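Local coordinates for protein beta-lactamase (PDB 5GWA) that probably hydrolyses the amide bond of beta-lactam antibiotics, opening the ring to a substituted beta-amino acid, and is captured here with the inhibitor avibactam, at residues K50-L55 with I141-T146; A56-L61 with Y185-N190; I118-V123 with N127-F132. One frame throughout, in Å; residues are numbered along the deposited sequence.

Contact 1. Residues K50-L55 with I141-T146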
loop_
_atom_site.group_PDB
_atom_site.type_symbol
_atom_site.label_atom_id
_atom_site.label_comp_id
_atom_site.label_asym_id
_atom_site.label_seq_id
_atom_site.Cartn_x
_atom_site.Cartn_y
_atom_site.Cartn_z
ATOM N N LYS A 50 -15.859 -1.266 -1.899
ATOM C CA LYS A 50 -15.806 -1.921 -0.586
ATOM C C LYS A 50 -17.086 -1.610 0.201
ATOM O O LYS A 50 -17.422 -2.323 1.156
ATOM C CB LYS A 50 -14.559 -1.509 0.190
ATOM C CG LYS A 50 -13.282 -2.027 -0.477
ATOM C CD LYS A 50 -12.036 -1.331 0.051
ATOM C CE LYS A 50 -10.822 -1.757 -0.747
ATOM N NZ LYS A 50 -9.576 -1.166 -0.202
ATOM N N PHE A 51 -17.756 -0.513 -0.129
ATOM C CA PHE A 51 -19.104 -0.269 0.417
ATOM C C PHE A 51 -20.042 -1.397 0.038
ATOM O O PHE A 51 -20.715 -2.004 0.898
ATOM C CB PHE A 51 -19.620 1.104 -0.068
ATOM C CG PHE A 51 -21.080 1.342 0.220
ATOM C CD1 PHE A 51 -21.515 1.436 1.530
ATOM C CD2 PHE A 51 -21.990 1.482 -0.803
ATOM C CE1 PHE A 51 -22.839 1.689 1.821
ATOM C CE2 PHE A 51 -23.336 1.693 -0.515
ATOM C CZ PHE A 51 -23.748 1.802 0.808
ATOM N N HIS A 52 -20.048 -1.722 -1.243
ATOM C CA HIS A 52 -20.972 -2.710 -1.798
ATOM C C HIS A 52 -20.612 -4.048 -1.146
ATOM O O HIS A 52 -21.474 -4.827 -0.768
ATOM C CB HIS A 52 -20.775 -2.818 -3.308
ATOM C CG HIS A 52 -20.933 -1.519 -4.039
ATOM N ND1 HIS A 52 -20.100 -0.438 -3.810
ATOM C CD2 HIS A 52 -21.717 -1.161 -5.080
ATOM C CE1 HIS A 52 -20.438 0.549 -4.612
ATOM N NE2 HIS A 52 -21.409 0.142 -5.396
ATOM N N LEU A 53 -19.312 -4.324 -1.064
ATOM C CA LEU A 53 -18.839 -5.564 -0.432
ATOM C C LEU A 53 -19.312 -5.690 1.021
ATOM O O LEU A 53 -19.871 -6.735 1.416
ATOM C CB LEU A 53 -17.309 -5.580 -0.512
ATOM C CG LEU A 53 -16.640 -6.667 0.308
ATOM C CD1 LEU A 53 -17.069 -8.055 -0.133
ATOM C CD2 LEU A 53 -15.133 -6.517 0.254
ATOM N N ALA A 54 -19.285 -4.586 1.753
ATOM C CA ALA A 54 -19.661 -4.559 3.151
ATOM C C ALA A 54 -21.159 -4.840 3.286
ATOM O O ALA A 54 -21.572 -5.602 4.163
ATOM C CB ALA A 54 -19.275 -3.260 3.789
ATOM N N LEU A 55 -21.953 -4.244 2.414
ATOM C CA LEU A 55 -23.394 -4.577 2.362
ATOM C C LEU A 55 -23.608 -6.068 2.216
ATOM O O LEU A 55 -24.389 -6.645 2.982
ATOM C CB LEU A 55 -24.090 -3.867 1.204
ATOM C CG LEU A 55 -24.151 -2.346 1.261
ATOM C CD1 LEU A 55 -24.747 -1.807 -0.016
ATOM C CD2 LEU A 55 -24.925 -1.818 2.441
ATOM N N ILE A 141 -24.124 -1.214 -12.087
ATOM C CA ILE A 141 -22.939 -1.478 -11.285
ATOM C C ILE A 141 -22.376 -2.829 -11.705
ATOM O O ILE A 141 -23.130 -3.819 -11.760
ATOM C CB ILE A 141 -23.256 -1.495 -9.771
ATOM C CG1 ILE A 141 -23.850 -0.149 -9.335
ATOM C CG2 ILE A 141 -21.994 -1.785 -8.950
ATOM C CD1 ILE A 141 -24.336 -0.057 -7.916
ATOM N N SER A 142 -21.065 -2.887 -11.904
ATOM C CA SER A 142 -20.379 -4.110 -12.313
ATOM C C SER A 142 -19.277 -4.418 -11.321
ATOM O O SER A 142 -18.349 -3.621 -11.163
ATOM C CB SER A 142 -19.806 -3.959 -13.711
ATOM O OG SER A 142 -18.994 -5.069 -14.063
ATOM N N ILE A 143 -19.362 -5.578 -10.678
ATOM C CA ILE A 143 -18.329 -6.027 -9.735
ATOM C C ILE A 143 -17.747 -7.330 -10.267
ATOM O O ILE A 143 -18.429 -8.384 -10.257
ATOM C CB ILE A 143 -18.876 -6.132 -8.303
ATOM C CG1 ILE A 143 -19.328 -4.742 -7.813
ATOM C CG2 ILE A 143 -17.885 -6.794 -7.345
ATOM C CD1 ILE A 143 -20.190 -4.722 -6.579
ATOM N N LYS A 144 -16.470 -7.262 -10.641
ATOM C CA LYS A 144 -15.826 -8.332 -11.388
ATOM C C LYS A 144 -14.476 -8.773 -10.826
ATOM O O LYS A 144 -13.978 -9.815 -11.215
ATOM C CB LYS A 144 -15.680 -7.907 -12.824
ATOM C CG LYS A 144 -17.011 -7.688 -13.529
ATOM C CD LYS A 144 -17.807 -8.945 -13.745
ATOM C CE LYS A 144 -19.239 -8.582 -14.144
ATOM N NZ LYS A 144 -20.000 -9.787 -14.571
ATOM N N ALA A 145 -13.770 -7.878 -10.147
ATOM C CA ALA A 145 -12.360 -8.170 -9.842
ATOM C C ALA A 145 -12.047 -7.803 -8.407
ATOM O O ALA A 145 -12.440 -6.760 -7.923
ATOM C CB ALA A 145 -11.433 -7.396 -10.732
ATOM N N THR A 146 -11.258 -8.636 -7.772
ATOM C CA THR A 146 -10.786 -8.388 -6.417
ATOM C C THR A 146 -9.659 -7.361 -6.462
ATOM O O THR A 146 -9.223 -6.956 -7.532
ATOM C CB THR A 146 -10.203 -9.659 -5.790
ATOM O OG1 THR A 146 -9.093 -10.097 -6.581
ATOM C CG2 THR A 146 -11.236 -10.766 -5.692
#
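On the helix that carries the lysine of the SxxK motif of this class A beta-lactamase, with S47 just before its start, H52 turns its imidazole against I141 and I143 of a short, weakly bonded strand and the loop that follows. The motif's S47 and K50 both belong to the avibactam pocket, and the K50 amine, hydrogen-bonded to S47, S111 and N113, lies on another side of the helix from H52. What meets here is therefore a face of helix 49-63 turned away from the K50 amine. The H52 side chain starts with CG anti to its own carbonyl carbon (chi1 -57°), which sends the ring out toward 141-146. Its far edge then runs into I141 from the opposite direction. The CD1 methyl of I141 sits in the plane of the imidazole, 3.9 Å from H52 NE2, while I141 CG2 lies 3.9 Å from H52 CD2, and the two methyls together brace the NE2-CD2 bond. I143 works nearer the root of the same side chain. Its CG1-CD1 arm is stretched out (chi2 165°), and CD1 arrives obliquely to lie 3.8 Å from H52 CB. One isoleucine thus backs the outer end of the imidazole and the other its base, by van der Waals contact alone. The backbones stay well apart, with the CA atoms of H52 and I143 9.0 Å from each other, and side chains bridge the gap. All three residues are buried. M45 adds a further wall by touching both H52 and I143, and helix 164-175 closes in through L170 on H52 and A166 on I141. On the strand side, S142 pairs through its backbone with W161 of strand 161-162, while H130 of helix 126-135 accepts a hydrogen bond from the I143 amide at ND1.

Contact 2. Residues A56-L61 with Y185-N190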
loop_
_atom_site.group_PDB
_atom_site.type_symbol
_atom_site.label_atom_id
_atom_site.label_comp_id
_atom_site.label_asym_id
_atom_site.label_seq_id
_atom_site.Cartn_x
_atom_site.Cartn_y
_atom_site.Cartn_z
ATOM N N ALA A 56 -22.940 -6.702 1.250
ATOM C CA ALA A 56 -23.173 -8.121 1.001
ATOM C C ALA A 56 -22.693 -8.945 2.204
ATOM O O ALA A 56 -23.293 -9.958 2.569
ATOM C CB ALA A 56 -22.483 -8.560 -0.270
ATOM N N VAL A 57 -21.517 -8.609 2.717
ATOM C CA VAL A 57 -21.020 -9.302 3.911
ATOM C C VAL A 57 -21.961 -9.215 5.103
ATOM O O VAL A 57 -22.249 -10.226 5.770
ATOM C CB VAL A 57 -19.639 -8.758 4.294
ATOM C CG1 VAL A 57 -19.167 -9.304 5.625
ATOM C CG2 VAL A 57 -18.671 -9.123 3.207
ATOM N N LEU A 58 -22.444 -8.018 5.408
ATOM C CA LEU A 58 -23.250 -7.849 6.607
ATOM C C LEU A 58 -24.606 -8.504 6.415
ATOM O O LEU A 58 -25.185 -8.944 7.379
ATOM C CB LEU A 58 -23.418 -6.366 6.951
ATOM C CG LEU A 58 -22.138 -5.754 7.507
ATOM C CD1 LEU A 58 -22.232 -4.225 7.459
ATOM C CD2 LEU A 58 -21.868 -6.232 8.931
ATOM N N ASP A 59 -25.104 -8.521 5.189
ATOM C CA ASP A 59 -26.342 -9.264 4.876
ATOM C C ASP A 59 -26.148 -10.745 5.164
ATOM O O ASP A 59 -27.065 -11.418 5.682
ATOM C CB ASP A 59 -26.774 -9.063 3.438
ATOM C CG ASP A 59 -28.011 -9.875 3.076
ATOM O OD1 ASP A 59 -29.101 -9.475 3.536
ATOM O OD2 ASP A 59 -27.907 -10.753 2.207
ATOM N N LYS A 60 -25.023 -11.288 4.697
ATOM C CA LYS A 60 -24.731 -12.696 4.895
ATOM C C LYS A 60 -24.664 -12.993 6.378
ATOM O O LYS A 60 -25.253 -13.969 6.834
ATOM C CB LYS A 60 -23.412 -13.080 4.209
ATOM C CG LYS A 60 -22.992 -14.531 4.453
ATOM C CD LYS A 60 -21.899 -14.940 3.466
ATOM C CE LYS A 60 -21.425 -16.370 3.672
ATOM N NZ LYS A 60 -22.332 -17.330 2.997
ATOM N N LEU A 61 -23.990 -12.158 7.151
ATOM C CA LEU A 61 -23.902 -12.367 8.583
ATOM C C LEU A 61 -25.308 -12.273 9.199
ATOM O O LEU A 61 -25.664 -13.055 10.082
ATOM C CB LEU A 61 -23.021 -11.322 9.209
ATOM C CG LEU A 61 -21.545 -11.369 8.838
ATOM C CD1 LEU A 61 -20.855 -10.238 9.553
ATOM C CD2 LEU A 61 -20.878 -12.698 9.197
ATOM N N TYR A 185 -26.817 -2.060 9.896
ATOM C CA TYR A 185 -26.908 -0.687 9.401
ATOM C C TYR A 185 -26.177 0.273 10.293
ATOM O O TYR A 185 -25.378 1.087 9.811
ATOM C CB TYR A 185 -28.389 -0.297 9.291
ATOM C CG TYR A 185 -28.633 1.184 9.116
ATOM C CD1 TYR A 185 -28.468 1.774 7.885
ATOM C CD2 TYR A 185 -29.026 1.984 10.174
ATOM C CE1 TYR A 185 -28.726 3.106 7.695
ATOM C CE2 TYR A 185 -29.233 3.338 10.010
ATOM C CZ TYR A 185 -29.115 3.888 8.760
ATOM O OH TYR A 185 -29.342 5.226 8.599
ATOM N N ASP A 186 -26.464 0.257 11.605
ATOM C CA ASP A 186 -25.802 1.147 12.534
ATOM C C ASP A 186 -24.299 0.964 12.426
ATOM O O ASP A 186 -23.540 1.914 12.483
ATOM C CB ASP A 186 -26.258 0.867 13.983
ATOM C CG ASP A 186 -27.556 1.567 14.333
ATOM O OD1 ASP A 186 -27.682 2.745 13.936
ATOM O OD2 ASP A 186 -28.429 0.943 15.006
ATOM N N PHE A 187 -23.873 -0.299 12.431
ATOM C CA PHE A 187 -22.454 -0.646 12.341
ATOM C C PHE A 187 -21.769 -0.130 11.078
ATOM O O PHE A 187 -20.724 0.570 11.174
ATOM C CB PHE A 187 -22.250 -2.156 12.437
ATOM C CG PHE A 187 -20.817 -2.567 12.287
ATOM C CD1 PHE A 187 -19.904 -2.349 13.288
ATOM C CD2 PHE A 187 -20.402 -3.165 11.129
ATOM C CE1 PHE A 187 -18.570 -2.722 13.142
ATOM C CE2 PHE A 187 -19.075 -3.589 10.994
ATOM C CZ PHE A 187 -18.156 -3.307 11.968
ATOM N N LEU A 188 -22.394 -0.357 9.942
ATOM C CA LEU A 188 -21.787 0.123 8.687
ATOM C C LEU A 188 -21.811 1.626 8.604
ATOM O O LEU A 188 -20.787 2.273 8.220
ATOM C CB LEU A 188 -22.455 -0.492 7.484
ATOM C CG LEU A 188 -21.834 -0.090 6.143
ATOM C CD1 LEU A 188 -20.316 -0.323 6.088
ATOM C CD2 LEU A 188 -22.556 -0.762 5.008
ATOM N N LEU A 189 -22.929 2.234 9.017
ATOM C CA LEU A 189 -22.957 3.711 9.015
ATOM C C LEU A 189 -21.891 4.312 9.907
ATOM O O LEU A 189 -21.186 5.249 9.514
ATOM C CB LEU A 189 -24.352 4.237 9.400
ATOM C CG LEU A 189 -24.517 5.764 9.326
ATOM C CD1 LEU A 189 -24.213 6.337 7.968
ATOM C CD2 LEU A 189 -25.941 6.162 9.696
ATOM N N ASN A 190 -21.737 3.809 11.152
ATOM C CA ASN A 190 -20.721 4.335 12.031
ATOM C C ASN A 190 -19.348 4.161 11.371
ATOM O O ASN A 190 -18.508 5.055 11.440
ATOM C CB ASN A 190 -20.740 3.635 13.394
ATOM C CG ASN A 190 -21.844 4.151 14.306
ATOM O OD1 ASN A 190 -22.218 5.303 14.257
ATOM N ND2 ASN A 190 -22.275 3.309 15.214
#
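L58 leaves helix 49-63 with CG anti to the carbonyl carbon (chi1 -73°), so its two methyls spread toward helix 182-193, where F187 and L188 both start with their CG anti to the backbone nitrogen (chi1 177° for F187). These settings aim the fork of L58 at two consecutive residues of the facing helix and give each methyl its own partner. CD1 of L58 packs on the root of L188, 3.7 Å from L188 CB. CD2 goes to the phenyl group, lying 4.0 Å from CD2 of F187. The leucine and the phenylalanine cross at about a right angle, and the methyl meets the ring at a tilt. L58 meets L188 on a slant instead; its closest approach is to CB, with CG and CD2 a little farther off, and the rest of that side chain runs on toward F51, A54 and L55, from just under one to about two turns back along helix 49-63. A single residue of 56-61 thus carries the whole contact, and it is wholly apolar. The helices are not jammed together: the CA atoms of L58 and L188 are 8.4 Å apart, a gap that the leucine side chain spans. I104 of helix 100-109 touches both L58 and F187, making a third hydrophobic neighbour. The charged residues of 56-61 face other ways and pair within or close to their own helix, D59 with K63 and K60 with E64. Joining two helices well over a hundred residues apart in sequence, the contact belongs to the all-alpha domain of the class A beta-lactamase fold, in which helix 49-63 is a central helix with others packed around it.

Contact 3. Residues I118-V123 with N127-F132. With SO4 (sulfate ion), chain F.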
loop_
_atom_site.group_PDB
_atom_site.type_symbol
_atom_site.label_atom_id
_atom_site.label_comp_id
_atom_site.label_asym_id
_atom_site.label_seq_id
_atom_site.Cartn_x
_atom_site.Cartn_y
_atom_site.Cartn_z
ATOM N N ILE A 118 -10.095 -10.732 1.699
ATOM C CA ILE A 118 -10.506 -11.723 2.729
ATOM C C ILE A 118 -12.043 -11.804 2.802
ATOM O O ILE A 118 -12.644 -12.892 2.754
ATOM C CB ILE A 118 -9.944 -11.334 4.119
ATOM C CG1 ILE A 118 -8.433 -11.596 4.171
ATOM C CG2 ILE A 118 -10.643 -12.104 5.223
ATOM C CD1 ILE A 118 -7.763 -10.899 5.318
ATOM N N LEU A 119 -12.684 -10.649 2.730
ATOM C CA LEU A 119 -14.138 -10.587 2.775
ATOM C C LEU A 119 -14.787 -11.054 1.470
ATOM O O LEU A 119 -15.839 -11.710 1.531
ATOM C CB LEU A 119 -14.600 -9.170 3.177
ATOM C CG LEU A 119 -14.269 -8.741 4.620
ATOM C CD1 LEU A 119 -14.623 -7.292 4.854
ATOM C CD2 LEU A 119 -14.929 -9.634 5.675
ATOM N N PHE A 120 -14.211 -10.761 0.306
ATOM C CA PHE A 120 -14.686 -11.341 -0.971
ATOM C C PHE A 120 -14.663 -12.857 -0.887
ATOM O O PHE A 120 -15.655 -13.523 -1.203
ATOM C CB PHE A 120 -13.868 -10.867 -2.175
ATOM C CG PHE A 120 -14.384 -9.615 -2.817
ATOM C CD1 PHE A 120 -15.654 -9.549 -3.337
ATOM C CD2 PHE A 120 -13.562 -8.501 -2.913
ATOM C CE1 PHE A 120 -16.127 -8.381 -3.894
ATOM C CE2 PHE A 120 -13.972 -7.387 -3.619
ATOM C CZ PHE A 120 -15.256 -7.299 -4.067
ATOM N N ARG A 121 -13.601 -13.404 -0.318
ATOM C CA ARG A 121 -13.538 -14.865 -0.174
ATOM C C ARG A 121 -14.592 -15.411 0.774
ATOM O O ARG A 121 -15.300 -16.400 0.411
ATOM C CB ARG A 121 -12.127 -15.313 0.170
ATOM C CG ARG A 121 -11.212 -15.217 -1.056
ATOM C CD ARG A 121 -9.830 -15.834 -0.852
ATOM N NE ARG A 121 -9.032 -15.080 0.115
ATOM C CZ ARG A 121 -8.290 -14.016 -0.181
ATOM N NH1 ARG A 121 -8.233 -13.573 -1.429
ATOM N NH2 ARG A 121 -7.557 -13.434 0.764
ATOM N N PHE A 122 -14.788 -14.740 1.900
ATOM C CA PHE A 122 -15.820 -15.117 2.877
ATOM C C PHE A 122 -17.217 -15.110 2.265
ATOM O O PHE A 122 -17.986 -16.063 2.433
ATOM C CB PHE A 122 -15.766 -14.208 4.101
ATOM C CG PHE A 122 -16.906 -14.418 5.038
ATOM C CD1 PHE A 122 -17.000 -15.589 5.780
ATOM C CD2 PHE A 122 -17.966 -13.560 5.028
ATOM C CE1 PHE A 122 -18.120 -15.845 6.537
ATOM C CE2 PHE A 122 -19.069 -13.777 5.808
ATOM C CZ PHE A 122 -19.142 -14.934 6.571
ATOM N N VAL A 123 -17.539 -14.077 1.497
ATOM C CA VAL A 123 -18.910 -13.882 1.016
ATOM C C VAL A 123 -19.190 -14.733 -0.213
ATOM O O VAL A 123 -20.371 -14.915 -0.579
ATOM C CB VAL A 123 -19.161 -12.376 0.748
ATOM C CG1 VAL A 123 -18.594 -11.962 -0.608
ATOM C CG2 VAL A 123 -20.625 -12.008 0.923
ATOM N N ASN A 127 -18.672 -12.326 -7.964
ATOM C CA ASN A 127 -19.989 -12.554 -8.589
ATOM C C ASN A 127 -21.124 -12.561 -7.599
ATOM O O ASN A 127 -22.177 -12.009 -7.898
ATOM C CB ASN A 127 -20.041 -13.823 -9.476
ATOM C CG ASN A 127 -21.360 -13.948 -10.220
ATOM O OD1 ASN A 127 -22.147 -14.880 -9.969
ATOM N ND2 ASN A 127 -21.660 -12.959 -11.062
ATOM N N LYS A 128 -20.893 -13.071 -6.392
ATOM C CA LYS A 128 -21.898 -13.023 -5.335
ATOM C C LYS A 128 -22.249 -11.572 -5.023
ATOM O O LYS A 128 -23.413 -11.222 -4.823
ATOM C CB LYS A 128 -21.394 -13.724 -4.070
ATOM C CG LYS A 128 -22.363 -13.682 -2.900
ATOM C CD LYS A 128 -23.382 -14.788 -3.064
ATOM C CE LYS A 128 -22.703 -16.143 -3.181
ATOM N NZ LYS A 128 -23.685 -17.237 -3.452
ATOM N N VAL A 129 -21.236 -10.711 -4.968
ATOM C CA VAL A 129 -21.495 -9.354 -4.538
ATOM C C VAL A 129 -22.172 -8.553 -5.660
ATOM O O VAL A 129 -23.114 -7.804 -5.430
ATOM C CB VAL A 129 -20.172 -8.666 -4.111
ATOM C CG1 VAL A 129 -20.459 -7.219 -3.741
ATOM C CG2 VAL A 129 -19.549 -9.420 -2.938
ATOM N N HIS A 130 -21.748 -8.812 -6.889
ATOM C CA HIS A 130 -22.353 -8.259 -8.086
ATOM C C HIS A 130 -23.832 -8.594 -8.120
ATOM O O HIS A 130 -24.657 -7.729 -8.363
ATOM C CB HIS A 130 -21.657 -8.835 -9.301
ATOM C CG HIS A 130 -22.271 -8.428 -10.594
ATOM N ND1 HIS A 130 -21.916 -7.269 -11.254
ATOM C CD2 HIS A 130 -23.337 -8.921 -11.263
ATOM C CE1 HIS A 130 -22.646 -7.141 -12.345
ATOM N NE2 HIS A 130 -23.570 -8.087 -12.331
ATOM N N ASN A 131 -24.156 -9.861 -7.941
ATOM C CA ASN A 131 -25.567 -10.264 -7.964
ATOM C C ASN A 131 -26.379 -9.662 -6.822
ATOM O O ASN A 131 -27.523 -9.262 -7.007
ATOM C CB ASN A 131 -25.668 -11.786 -7.921
ATOM C CG ASN A 131 -25.220 -12.427 -9.204
ATOM O OD1 ASN A 131 -25.189 -11.785 -10.240
ATOM N ND2 ASN A 131 -24.998 -13.743 -9.170
ATOM N N PHE A 132 -25.809 -9.648 -5.633
ATOM C CA PHE A 132 -26.469 -9.106 -4.467
ATOM C C PHE A 132 -26.912 -7.686 -4.747
ATOM O O PHE A 132 -28.027 -7.268 -4.439
ATOM C CB PHE A 132 -25.540 -9.169 -3.252
ATOM C CG PHE A 132 -26.073 -8.474 -2.052
ATOM C CD1 PHE A 132 -27.067 -9.040 -1.293
ATOM C CD2 PHE A 132 -25.701 -7.165 -1.779
ATOM C CE1 PHE A 132 -27.627 -8.357 -0.241
ATOM C CE2 PHE A 132 -26.162 -6.531 -0.654
ATOM C CZ PHE A 132 -27.126 -7.119 0.118
HETATM S S SO4 F . -22.813 -17.329 -7.175
HETATM O O1 SO4 F . -23.680 -17.291 -8.384
HETATM O O2 SO4 F . -22.527 -18.699 -6.683
HETATM O O3 SO4 F . -21.496 -16.695 -7.541
HETATM O O4 SO4 F . -23.472 -16.559 -6.108
#
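V129 CG2 is the point where two consecutive helices of the all-alpha domain, 113-123 and 126-135, meet beside the tight turn that joins them. It lies 3.6 Å from V123 CG1 and 3.7 Å from F120 CE1. Both side chains cross V129 at about a right angle. V123 helps by its rotation: with chi1 at 81°, CG1 stands between the backbone nitrogen and the carbonyl carbon. The helix segments run at 75° to each other with axes 9.8 Å apart at closest approach, so they touch near the turn and diverge beyond it. Around this apolar centre, L53 and the Y49 ring of helix 49-63 pack on F120, while I143, in the loop after strand 141-142, packs on V129. Toward the surface the chemistry changes. K128 starts out toward the other helix, and its CG lies 3.3 Å from the V123 carbonyl oxygen. K128 was modelled in two conformers, so what its far end does is doubtful as a constant feature. In the one described, the chain bends at chi2 and chi3 toward a sulfate, probably a crystallisation ion, and NZ donates a hydrogen bond to sulfate O4 at 2.7 Å.

Overall arrangement
Contacts 1 and 2 share helix 49-63: 50-55 meets the strand and loop at 141-146, and 56-61 meets helix 182-193. Contact 3 is nested in the chain between the paired segments of both others and touches each, H130 lying against the backbone of I141 and S142, F132 against D59, and V123 against A56. The centre of contact 1 is nearest the chain centre, about 9 Å away, against about 14 and 16 Å for the centres of contacts 2 and 3. Contact 1 sets an imidazole among isoleucine methyls, and contact 2 is purely hydrocarbon. Contact 3 has a buried apolar centre too, but its margin is an exposed lysine.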